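Local structure of beta-1,3-glucosyltransferase (Paecilomyces sp. J18, 5JVV) at residues S254-S259 with A271-F276; W111-E116 with C156-G161; T245-D250 with D275-K280; P171-S176 with G184-Q189. The protein is a carbohydrate-active enzyme whose two curved, largely antiparallel sheets form a beta-sandwich, consistent with the jelly roll of family GH16. All coordinates share one frame; numbering follows the deposited sequence.

Contact 1 of 4, residues S254-S259 with A271-F276; sequences SVYGQS and ASCIDF
Y256 lies flat against C273 of helix 269-279, a CH-pi contact with a cysteine sulfur-aromatic contact beside it, next to the disulfide that joins C273 to C248. The tyrosine follows helix 249-255 and sits in the type II turn V255-Q258. With CG anti to the backbone N (chi1 -179°), its side chain extends from this turn to the facing helix. At its root, Y256 CB meets C273 CB at 4.1 Å. The ring then slides beneath the cysteine: Y256 CD2 is 3.6 Å from C273 CB, and C273 CA stands 3.6 Å from the centroid of the Y256 ring, 8° off its normal, thus almost centred over the face. C273 SG lies farther out and oblique, 4.4 Å from the Y256 centroid and 43° off the normal. Diagonally across the ring from CD2, Y256 CE1 touches S272 CB at 3.7 Å, while the hydroxyl of S272 is engaged by K266 N and D268 O. One helical turn beyond S272, F276 receives the end of the tyrosine, the two side chains crossing at about a right angle. The buried phenol oxygen is satisfied by a hydrogen bond with P263 O in the loop between the segments. At the same tip, Y256 OH rests 3.3 Å from F276 CB and 3.4 Å from F276 CD1.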
loop_
_atom_site.group_PDB
_atom_site.type_symbol
_atom_site.label_atom_id
_atom_site.label_comp_id
_atom_site.label_asym_id
_atom_site.label_seq_id
_atom_site.Cartn_x
_atom_site.Cartn_y
_atom_site.Cartn_z
ATOM N N SER A 254 -3.498 8.130 15.379
ATOM C CA SER A 254 -2.679 8.372 16.564
ATOM C C SER A 254 -1.590 9.419 16.329
ATOM O O SER A 254 -1.213 10.135 17.259
ATOM C CB SER A 254 -2.076 7.064 17.080
ATOM O OG SER A 254 -1.201 6.508 16.126
ATOM N N VAL A 255 -1.086 9.518 15.101
ATOM C CA VAL A 255 -0.022 10.487 14.788
ATOM C C VAL A 255 -0.550 11.749 14.103
ATOM O O VAL A 255 0.201 12.696 13.849
ATOM C CB VAL A 255 1.124 9.849 13.964
ATOM C CG1 VAL A 255 1.715 8.649 14.724
ATOM C CG2 VAL A 255 0.632 9.433 12.567
ATOM N N TYR A 256 -1.850 11.767 13.831
ATOM C CA TYR A 256 -2.508 12.911 13.203
ATOM C C TYR A 256 -2.199 14.203 13.958
ATOM O O TYR A 256 -2.375 14.278 15.179
ATOM C CB TYR A 256 -4.027 12.674 13.196
ATOM C CG TYR A 256 -4.850 13.771 12.546
ATOM C CD1 TYR A 256 -5.248 14.885 13.270
ATOM C CD2 TYR A 256 -5.264 13.671 11.221
ATOM C CE1 TYR A 256 -6.004 15.886 12.693
ATOM C CE2 TYR A 256 -6.033 14.672 10.636
ATOM C CZ TYR A 256 -6.402 15.764 11.384
ATOM O OH TYR A 256 -7.155 16.780 10.841
ATOM N N GLY A 257 -1.730 15.213 13.230
ATOM C CA GLY A 257 -1.514 16.531 13.797
ATOM C C GLY A 257 -0.067 16.806 14.175
ATOM O O GLY A 257 0.267 17.940 14.530
ATOM N N GLN A 258 0.795 15.792 14.107
ATOM C CA GLN A 258 2.211 15.994 14.422
ATOM C C GLN A 258 3.020 16.234 13.157
ATOM O O GLN A 258 3.170 15.320 12.332
ATOM C CB GLN A 258 2.790 14.772 15.143
ATOM C CG GLN A 258 2.177 14.450 16.477
ATOM C CD GLN A 258 2.682 13.124 17.000
ATOM O OE1 GLN A 258 3.887 12.844 16.972
ATOM N NE2 GLN A 258 1.768 12.288 17.450
ATOM N N SER A 259 3.527 17.459 12.997
ATOM C CA SER A 259 4.366 17.809 11.849
ATOM C C SER A 259 3.749 17.481 10.505
ATOM O O SER A 259 4.458 17.149 9.551
ATOM C CB SER A 259 5.715 17.106 11.954
ATOM O OG SER A 259 6.365 17.506 13.133
ATOM N N ALA A 271 -9.804 11.871 17.519
ATOM C CA ALA A 271 -11.047 12.618 17.346
ATOM C C ALA A 271 -10.926 13.760 16.333
ATOM O O ALA A 271 -11.866 14.038 15.588
ATOM C CB ALA A 271 -11.549 13.141 18.684
ATOM N N SER A 272 -9.776 14.426 16.318
ATOM C CA SER A 272 -9.533 15.483 15.329
ATOM C C SER A 272 -9.467 14.913 13.927
ATOM O O SER A 272 -9.964 15.524 12.973
ATOM C CB SER A 272 -8.250 16.248 15.656
ATOM O OG SER A 272 -8.372 16.886 16.920
ATOM N N CYS A 273 -8.855 13.741 13.801
ATOM C CA CYS A 273 -8.780 13.051 12.520
ATOM C C CYS A 273 -10.186 12.728 12.002
ATOM O O CYS A 273 -10.501 12.956 10.829
ATOM C CB CYS A 273 -7.969 11.769 12.688
ATOM S SG CYS A 273 -7.652 10.920 11.120
ATOM N N ILE A 274 -11.030 12.200 12.886
ATOM C CA ILE A 274 -12.397 11.846 12.503
ATOM C C ILE A 274 -13.157 13.095 12.072
ATOM O O ILE A 274 -13.877 13.078 11.062
ATOM C CB ILE A 274 -13.119 11.099 13.641
ATOM C CG1 ILE A 274 -12.493 9.718 13.821
ATOM C CG2 ILE A 274 -14.602 10.939 13.315
ATOM C CD1 ILE A 274 -12.942 8.989 15.091
ATOM N N ASP A 275 -12.979 14.188 12.812
ATOM C CA ASP A 275 -13.590 15.470 12.441
ATOM C C ASP A 275 -13.224 15.894 11.009
ATOM O O ASP A 275 -14.093 16.238 10.227
ATOM C CB ASP A 275 -13.223 16.561 13.465
ATOM C CG ASP A 275 -13.949 17.874 13.220
ATOM O OD1 ASP A 275 -15.156 17.855 12.897
ATOM O OD2 ASP A 275 -13.312 18.939 13.357
ATOM N N PHE A 276 -11.942 15.830 10.664
ATOM C CA PHE A 276 -11.490 16.223 9.336
ATOM C C PHE A 276 -12.105 15.314 8.269
ATOM O O PHE A 276 -12.686 15.791 7.280
ATOM C CB PHE A 276 -9.959 16.161 9.285
ATOM C CG PHE A 276 -9.360 16.784 8.056
ATOM C CD1 PHE A 276 -8.798 18.054 8.114
ATOM C CD2 PHE A 276 -9.338 16.095 6.848
ATOM C CE1 PHE A 276 -8.237 18.630 6.972
ATOM C CE2 PHE A 276 -8.771 16.662 5.713
ATOM C CZ PHE A 276 -8.228 17.933 5.775
#

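Contact 2 of 4, residues W111-E116 with C156-G161; sequences WPDDGE and CSLDAG
L158 holds CG anti to its carbonyl carbon (chi1 -68°) and CD1 anti to CA (chi2 173°), an extended chain that drives one methyl against the turn P112-G115. L158 CD1 comes to 3.7 Å from P112 O and to the same distance, 3.7 Å, from D113 CA. D113 OD1 comes to 4.1 Å from L158 CD1, the two side chains crossing at about a right angle. The turn is type I, closed by G115 N bonding to P112 O at 3.0 Å. It is braced on its far flank too: P112, entered through a cis peptide, puts CB 3.6 Å above the plane of the W111 indole, whose NE1 gives a hydrogen bond of 2.9 Å to E116 OE2. That donor reaches the oxygen from above the carboxylate plane, 40° out of it. The turn links strands 100-107 and 116-121, whereas L158 belongs to the loop between strands 150-153 and 165-168 and also packs on H134 of strand 130-134. P112 O and G115 N satisfy each other within the turn, and the methyl of L158 meets them by van der Waals contact alone: an apolar group against a backbone carbonyl oxygen and CA at a partly buried site, with no polar pairing between the two segments.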
loop_
_atom_site.group_PDB
_atom_site.type_symbol
_atom_site.label_atom_id
_atom_site.label_comp_id
_atom_site.label_asym_id
_atom_site.label_seq_id
_atom_site.Cartn_x
_atom_site.Cartn_y
_atom_site.Cartn_z
ATOM N N TRP A 111 -4.170 -12.023 10.689
ATOM C CA TRP A 111 -3.536 -10.721 10.820
ATOM C C TRP A 111 -3.821 -10.209 12.226
ATOM O O TRP A 111 -4.942 -10.380 12.724
ATOM C CB TRP A 111 -4.112 -9.756 9.764
ATOM C CG TRP A 111 -3.537 -8.382 9.863
ATOM C CD1 TRP A 111 -2.440 -7.897 9.206
ATOM C CD2 TRP A 111 -4.003 -7.323 10.704
ATOM N NE1 TRP A 111 -2.199 -6.599 9.587
ATOM C CE2 TRP A 111 -3.152 -6.219 10.498
ATOM C CE3 TRP A 111 -5.068 -7.197 11.602
ATOM C CZ2 TRP A 111 -3.330 -5.003 11.167
ATOM C CZ3 TRP A 111 -5.246 -5.996 12.264
ATOM C CH2 TRP A 111 -4.384 -4.914 12.045
ATOM N N PRO A 112 -2.834 -9.552 12.872
ATOM C CA PRO A 112 -1.506 -9.184 12.362
ATOM C C PRO A 112 -0.413 -10.184 12.704
ATOM O O PRO A 112 0.759 -9.975 12.369
ATOM C CB PRO A 112 -1.217 -7.891 13.123
ATOM C CG PRO A 112 -1.841 -8.128 14.468
ATOM C CD PRO A 112 -3.128 -8.873 14.151
ATOM N N ASP A 113 -0.785 -11.280 13.347
ATOM C CA ASP A 113 0.222 -12.083 14.026
ATOM C C ASP A 113 0.964 -13.131 13.193
ATOM O O ASP A 113 1.763 -13.903 13.729
ATOM C CB ASP A 113 -0.372 -12.651 15.319
ATOM C CG ASP A 113 -0.785 -11.548 16.280
ATOM O OD1 ASP A 113 0.118 -10.903 16.858
ATOM O OD2 ASP A 113 -2.005 -11.292 16.441
ATOM N N ASP A 114 0.719 -13.143 11.888
ATOM C CA ASP A 114 1.556 -13.910 10.963
ATOM C C ASP A 114 2.561 -13.001 10.269
ATOM O O ASP A 114 3.371 -13.460 9.449
ATOM C CB ASP A 114 0.695 -14.613 9.913
ATOM C CG ASP A 114 0.294 -16.009 10.332
ATOM O OD1 ASP A 114 0.859 -16.518 11.324
ATOM O OD2 ASP A 114 -0.576 -16.597 9.655
ATOM N N GLY A 115 2.502 -11.714 10.592
ATOM C CA GLY A 115 3.346 -10.724 9.936
ATOM C C GLY A 115 2.749 -10.268 8.615
ATOM O O GLY A 115 1.648 -10.690 8.239
ATOM N N GLU A 116 3.477 -9.407 7.906
ATOM C CA GLU A 116 2.983 -8.839 6.651
ATOM C C GLU A 116 4.106 -8.126 5.909
ATOM O O GLU A 116 5.143 -7.788 6.496
ATOM C CB GLU A 116 1.845 -7.848 6.923
ATOM C CG GLU A 116 2.294 -6.569 7.609
ATOM C CD GLU A 116 1.139 -5.757 8.149
ATOM O OE1 GLU A 116 0.746 -4.741 7.527
ATOM O OE2 GLU A 116 0.602 -6.136 9.206
ATOM N N CYS A 156 12.515 -6.615 12.461
ATOM C CA CYS A 156 11.212 -6.918 11.871
ATOM C C CYS A 156 10.225 -7.620 12.795
ATOM O O CYS A 156 9.023 -7.545 12.570
ATOM C CB CYS A 156 11.375 -7.779 10.615
ATOM S SG CYS A 156 12.541 -7.189 9.388
ATOM N N SER A 157 10.711 -8.313 13.822
ATOM C CA SER A 157 9.838 -9.231 14.555
ATOM C C SER A 157 8.774 -8.550 15.398
ATOM O O SER A 157 8.994 -7.471 15.942
ATOM C CB SER A 157 10.635 -10.208 15.415
ATOM O OG SER A 157 11.247 -9.540 16.492
ATOM N N LEU A 158 7.615 -9.193 15.471
ATOM C CA LEU A 158 6.509 -8.701 16.278
ATOM C C LEU A 158 6.932 -8.688 17.730
ATOM O O LEU A 158 6.567 -7.784 18.492
ATOM C CB LEU A 158 5.294 -9.607 16.099
ATOM C CG LEU A 158 4.634 -9.588 14.721
ATOM C CD1 LEU A 158 3.563 -10.659 14.655
ATOM C CD2 LEU A 158 4.029 -8.224 14.458
ATOM N N ASP A 159 7.724 -9.698 18.087
ATOM C CA ASP A 159 8.197 -9.912 19.451
ATOM C C ASP A 159 9.140 -8.794 19.884
ATOM O O ASP A 159 9.181 -8.423 21.057
ATOM C CB ASP A 159 8.911 -11.268 19.532
ATOM C CG ASP A 159 9.016 -11.797 20.947
ATOM O OD1 ASP A 159 10.018 -12.481 21.255
ATOM O OD2 ASP A 159 8.092 -11.539 21.746
ATOM N N ALA A 160 9.898 -8.255 18.931
ATOM C CA ALA A 160 10.868 -7.203 19.227
ATOM C C ALA A 160 10.215 -5.841 19.401
ATOM O O ALA A 160 10.773 -4.960 20.057
ATOM C CB ALA A 160 11.935 -7.132 18.147
ATOM N N GLY A 161 9.043 -5.663 18.798
ATOM C CA GLY A 161 8.329 -4.404 18.893
ATOM C C GLY A 161 7.288 -4.241 17.805
ATOM O O GLY A 161 7.260 -5.018 16.844
#

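Contact 3 of 4, residues T245-D250 with D275-K280; sequences TTFCGD and DFVATK
Where strand 240-247 ends and the chain turns into helix 249-255, F247 and C248 form a seat for V277 of helix 269-279, beside the C248-C273 disulfide. The two methyls of V277 divide the work. CG1, placed anti to the backbone N (chi1 174°), lies over one face of the F247 ring, offset toward the rim: V277 CG1 is 4.2 Å from the F247 centroid and 3.9 Å from F247 CG, a CH-pi contact. V277 CG2 faces the sulfur instead, 3.7 Å from C248 SG, and grazes F247 CD1 at 4.1 Å. F284 meets the F247 ring edge-to-face, so the phenylalanine has aromatic as well as aliphatic neighbours. In the last turn of the helix one carbonyl is doubly gripped: D275 O accepts T279 N at 3.0 Å and T279 OG1 at 2.7 Å from opposite faces of its plane, the hydroxyl standing 36° out of it. V277 O is hydrogen-bonded to R70 NH2, a further tie on this end of the helix. With the cysteine bridge one helical turn before the valine, a covalent tie and a hydrophobic seat act together, the arrangement of a disulfide-braced helix packed on a strand end of a beta-sandwich.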
loop_
_atom_site.group_PDB
_atom_site.type_symbol
_atom_site.label_atom_id
_atom_site.label_comp_id
_atom_site.label_asym_id
_atom_site.label_seq_id
_atom_site.Cartn_x
_atom_site.Cartn_y
_atom_site.Cartn_z
ATOM N N THR A 245 -7.646 1.759 1.127
ATOM C CA THR A 245 -7.473 3.062 1.749
ATOM C C THR A 245 -8.393 3.096 2.961
ATOM O O THR A 245 -9.612 2.965 2.822
ATOM C CB THR A 245 -7.835 4.216 0.807
ATOM O OG1 THR A 245 -7.048 4.115 -0.388
ATOM C CG2 THR A 245 -7.564 5.571 1.473
ATOM N N THR A 246 -7.808 3.229 4.147
ATOM C CA THR A 246 -8.601 3.464 5.350
ATOM C C THR A 246 -8.372 4.898 5.820
ATOM O O THR A 246 -7.703 5.670 5.125
ATOM C CB THR A 246 -8.312 2.407 6.449
ATOM O OG1 THR A 246 -9.261 2.556 7.511
ATOM C CG2 THR A 246 -6.890 2.536 7.010
ATOM N N PHE A 247 -8.940 5.267 6.969
ATOM C CA PHE A 247 -8.818 6.629 7.486
ATOM C C PHE A 247 -8.604 6.560 8.975
ATOM O O PHE A 247 -9.189 5.709 9.625
ATOM C CB PHE A 247 -10.101 7.428 7.244
ATOM C CG PHE A 247 -10.460 7.579 5.793
ATOM C CD1 PHE A 247 -9.875 8.573 5.019
ATOM C CD2 PHE A 247 -11.406 6.740 5.210
ATOM C CE1 PHE A 247 -10.221 8.723 3.671
ATOM C CE2 PHE A 247 -11.751 6.880 3.867
ATOM C CZ PHE A 247 -11.165 7.875 3.101
ATOM N N CYS A 248 -7.772 7.446 9.507
ATOM C CA CYS A 248 -7.595 7.567 10.956
ATOM C C CYS A 248 -7.158 6.220 11.557
ATOM O O CYS A 248 -6.200 5.618 11.080
ATOM C CB CYS A 248 -8.868 8.167 11.594
ATOM S SG CYS A 248 -9.337 9.779 10.847
ATOM N N GLY A 249 -7.853 5.723 12.571
ATOM C CA GLY A 249 -7.528 4.412 13.115
ATOM C C GLY A 249 -6.168 4.333 13.793
ATOM O O GLY A 249 -5.612 5.363 14.195
ATOM N N ASP A 250 -5.624 3.117 13.890
ATOM C CA ASP A 250 -4.449 2.830 14.727
ATOM C C ASP A 250 -3.249 3.734 14.470
ATOM O O ASP A 250 -2.649 4.266 15.411
ATOM C CB ASP A 250 -3.975 1.382 14.540
ATOM C CG ASP A 250 -4.989 0.350 15.001
ATOM O OD1 ASP A 250 -5.927 0.697 15.746
ATOM O OD2 ASP A 250 -4.821 -0.830 14.610
ATOM N N ASP A 275 -12.979 14.188 12.812
ATOM C CA ASP A 275 -13.590 15.470 12.441
ATOM C C ASP A 275 -13.224 15.894 11.009
ATOM O O ASP A 275 -14.093 16.238 10.227
ATOM C CB ASP A 275 -13.223 16.561 13.465
ATOM C CG ASP A 275 -13.949 17.874 13.220
ATOM O OD1 ASP A 275 -15.156 17.855 12.897
ATOM O OD2 ASP A 275 -13.312 18.939 13.357
ATOM N N PHE A 276 -11.942 15.830 10.664
ATOM C CA PHE A 276 -11.490 16.223 9.336
ATOM C C PHE A 276 -12.105 15.314 8.269
ATOM O O PHE A 276 -12.686 15.791 7.280
ATOM C CB PHE A 276 -9.959 16.161 9.285
ATOM C CG PHE A 276 -9.360 16.784 8.056
ATOM C CD1 PHE A 276 -8.798 18.054 8.114
ATOM C CD2 PHE A 276 -9.338 16.095 6.848
ATOM C CE1 PHE A 276 -8.237 18.630 6.972
ATOM C CE2 PHE A 276 -8.771 16.662 5.713
ATOM C CZ PHE A 276 -8.228 17.933 5.775
ATOM N N VAL A 277 -11.998 14.004 8.474
ATOM C CA VAL A 277 -12.489 13.050 7.479
ATOM C C VAL A 277 -14.011 13.130 7.326
ATOM O O VAL A 277 -14.538 13.089 6.212
ATOM C CB VAL A 277 -12.040 11.614 7.813
ATOM C CG1 VAL A 277 -12.669 10.625 6.853
ATOM C CG2 VAL A 277 -10.524 11.510 7.762
ATOM N N ALA A 278 -14.720 13.286 8.436
ATOM C CA ALA A 278 -16.176 13.363 8.370
ATOM C C ALA A 278 -16.689 14.626 7.687
ATOM O O ALA A 278 -17.659 14.570 6.912
ATOM C CB ALA A 278 -16.759 13.260 9.770
ATOM N N THR A 279 -16.048 15.761 7.961
ATOM C CA THR A 279 -16.629 17.059 7.595
ATOM C C THR A 279 -16.049 17.705 6.330
ATOM O O THR A 279 -16.569 18.728 5.865
ATOM C CB THR A 279 -16.557 18.080 8.764
ATOM O OG1 THR A 279 -15.188 18.428 9.024
ATOM C CG2 THR A 279 -17.188 17.508 10.021
ATOM N N LYS A 280 -14.988 17.120 5.779
ATOM C CA LYS A 280 -14.348 17.682 4.587
ATOM C C LYS A 280 -14.295 16.702 3.410
ATOM O O LYS A 280 -13.216 16.361 2.917
ATOM C CB LYS A 280 -12.942 18.185 4.926
ATOM C CG LYS A 280 -12.918 19.256 6.007
ATOM C CD LYS A 280 -11.484 19.618 6.347
ATOM C CE LYS A 280 -11.402 20.585 7.514
ATOM N NZ LYS A 280 -12.044 21.882 7.172
#

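Contact 4 of 4, residues P171-S176 with G184-Q189; sequences PGSYGS and GVYAMQ
The Y186 ring is met by S173 at its edge: the carbonyl oxygen of the serine lies near the ring plane, beyond the phenol oxygen. The F199 ring also meets that of Y186, their planes turned by about 25°, and I119 and I120 pack on the same tyrosine. Y186 OH donates to S173 O over 2.7 Å, and the carbonyl takes the bond in its own plane, on a lone pair, with a C=O...donor angle of 134°. The ring carbons stay clear of that oxygen, Y186 CZ at 3.7 Å from S173 O and Y186 CE2 at 3.9 Å, and S173 CB adds a lighter touch, 3.5 Å from Y186 OH. S173 turns its own hydroxyl elsewhere: OG stands between the backbone N and the carbonyl carbon (chi1 61°) and is hydrogen-bonded to T170 O and N129 N, which fixes the residue that offers the carbonyl. A buried phenol is thus paired with a backbone acceptor. Strand 184-190 runs antiparallel between strands 84-90 and 195-201 in one sheet, while I119 and I120 come from strand 116-121 of the other; Y186 therefore joins both sheets to the loop that enters helix 175-180.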
loop_
_atom_site.group_PDB
_atom_site.type_symbol
_atom_site.label_atom_id
_atom_site.label_comp_id
_atom_site.label_asym_id
_atom_site.label_seq_id
_atom_site.Cartn_x
_atom_site.Cartn_y
_atom_site.Cartn_z
ATOM N N PRO A 171 12.457 10.670 -2.399
ATOM C CA PRO A 171 11.463 11.652 -2.856
ATOM C C PRO A 171 10.680 11.227 -4.095
ATOM O O PRO A 171 11.240 10.654 -5.036
ATOM C CB PRO A 171 12.319 12.875 -3.181
ATOM C CG PRO A 171 13.444 12.791 -2.215
ATOM C CD PRO A 171 13.724 11.323 -2.012
ATOM N N GLY A 172 9.383 11.519 -4.090
ATOM C CA GLY A 172 8.528 11.209 -5.217
ATOM C C GLY A 172 7.915 9.823 -5.155
ATOM O O GLY A 172 7.184 9.425 -6.064
ATOM N N SER A 173 8.185 9.097 -4.070
ATOM C CA SER A 173 7.786 7.694 -3.996
ATOM C C SER A 173 6.412 7.466 -3.369
ATOM O O SER A 173 5.959 6.319 -3.282
ATOM C CB SER A 173 8.846 6.869 -3.267
ATOM O OG SER A 173 9.027 7.310 -1.929
ATOM N N TYR A 174 5.743 8.540 -2.949
ATOM C CA TYR A 174 4.468 8.392 -2.249
ATOM C C TYR A 174 3.546 9.594 -2.443
ATOM O O TYR A 174 4.003 10.728 -2.605
ATOM C CB TYR A 174 4.733 8.164 -0.748
ATOM C CG TYR A 174 3.495 8.025 0.123
ATOM C CD1 TYR A 174 3.010 6.773 0.472
ATOM C CD2 TYR A 174 2.820 9.149 0.606
ATOM C CE1 TYR A 174 1.876 6.636 1.269
ATOM C CE2 TYR A 174 1.676 9.027 1.394
ATOM C CZ TYR A 174 1.222 7.757 1.723
ATOM O OH TYR A 174 0.107 7.612 2.507
ATOM N N GLY A 175 2.244 9.338 -2.412
ATOM C CA GLY A 175 1.254 10.389 -2.237
ATOM C C GLY A 175 1.269 11.461 -3.308
ATOM O O GLY A 175 1.405 11.163 -4.485
ATOM N N SER A 176 1.142 12.715 -2.888
ATOM C CA SER A 176 0.992 13.811 -3.836
ATOM C C SER A 176 2.182 13.934 -4.790
ATOM O O SER A 176 1.988 14.193 -5.981
ATOM C CB SER A 176 0.718 15.119 -3.089
ATOM O OG SER A 176 -0.417 14.972 -2.248
ATOM N N GLY A 184 4.274 5.365 -11.236
ATOM C CA GLY A 184 5.367 4.560 -11.735
ATOM C C GLY A 184 5.112 3.103 -11.437
ATOM O O GLY A 184 3.954 2.699 -11.316
ATOM N N VAL A 185 6.177 2.318 -11.340
ATOM C CA VAL A 185 6.050 0.895 -11.045
ATOM C C VAL A 185 6.649 0.581 -9.685
ATOM O O VAL A 185 7.751 1.034 -9.376
ATOM C CB VAL A 185 6.768 0.037 -12.109
ATOM C CG1 VAL A 185 6.914 -1.409 -11.626
ATOM C CG2 VAL A 185 6.023 0.111 -13.438
ATOM N N TYR A 186 5.907 -0.165 -8.864
ATOM C CA TYR A 186 6.464 -0.799 -7.679
ATOM C C TYR A 186 6.689 -2.275 -7.980
ATOM O O TYR A 186 5.792 -2.959 -8.493
ATOM C CB TYR A 186 5.548 -0.615 -6.465
ATOM C CG TYR A 186 5.926 0.595 -5.642
ATOM C CD1 TYR A 186 6.863 0.487 -4.623
ATOM C CD2 TYR A 186 5.369 1.846 -5.893
ATOM C CE1 TYR A 186 7.228 1.573 -3.868
ATOM C CE2 TYR A 186 5.730 2.949 -5.138
ATOM C CZ TYR A 186 6.667 2.802 -4.126
ATOM O OH TYR A 186 7.066 3.870 -3.351
ATOM N N ALA A 187 7.885 -2.753 -7.667
ATOM C CA ALA A 187 8.260 -4.132 -7.937
ATOM C C ALA A 187 8.744 -4.807 -6.667
ATOM O O ALA A 187 9.461 -4.202 -5.868
ATOM C CB ALA A 187 9.348 -4.194 -9.003
ATOM N N MET A 188 8.358 -6.067 -6.491
ATOM C CA MET A 188 8.868 -6.874 -5.388
ATOM C C MET A 188 9.490 -8.153 -5.919
ATOM O O MET A 188 8.869 -8.856 -6.718
ATOM C CB MET A 188 7.740 -7.242 -4.422
ATOM C CG MET A 188 8.215 -8.219 -3.349
ATOM S SD MET A 188 7.018 -8.565 -2.044
ATOM C CE MET A 188 5.658 -9.248 -2.982
ATOM N N GLN A 189 10.712 -8.449 -5.477
ATOM C CA GLN A 189 11.298 -9.771 -5.670
ATOM C C GLN A 189 11.351 -10.472 -4.318
ATOM O O GLN A 189 11.892 -9.927 -3.355
ATOM C CB GLN A 189 12.707 -9.682 -6.237
ATOM C CG GLN A 189 13.313 -11.049 -6.540
ATOM C CD GLN A 189 14.773 -10.974 -6.944
ATOM O OE1 GLN A 189 15.457 -9.990 -6.663
ATOM N NE2 GLN A 189 15.257 -12.020 -7.603
#

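Contacts 1 and 3 both use helices 249-255 and 269-279, share D275 and F276, and meet at the C248-C273 disulfide, their centres 8 Å apart. Both are buried and join aromatic faces to aliphatic or sulfur groups, although contact 1 lies about 20 Å from the chain centre. Contact 4 is more central, about 10 Å from that point, and is polar: one hydrogen bond in the interior of the sandwich. Contact 2 is the partly exposed member, a methyl on a turn between two loops. It touches none of the others, its nearest atoms coming within about 5 Å of contact 3. Along the chain, contacts 2 and 4 both close before contacts 1 and 3 open.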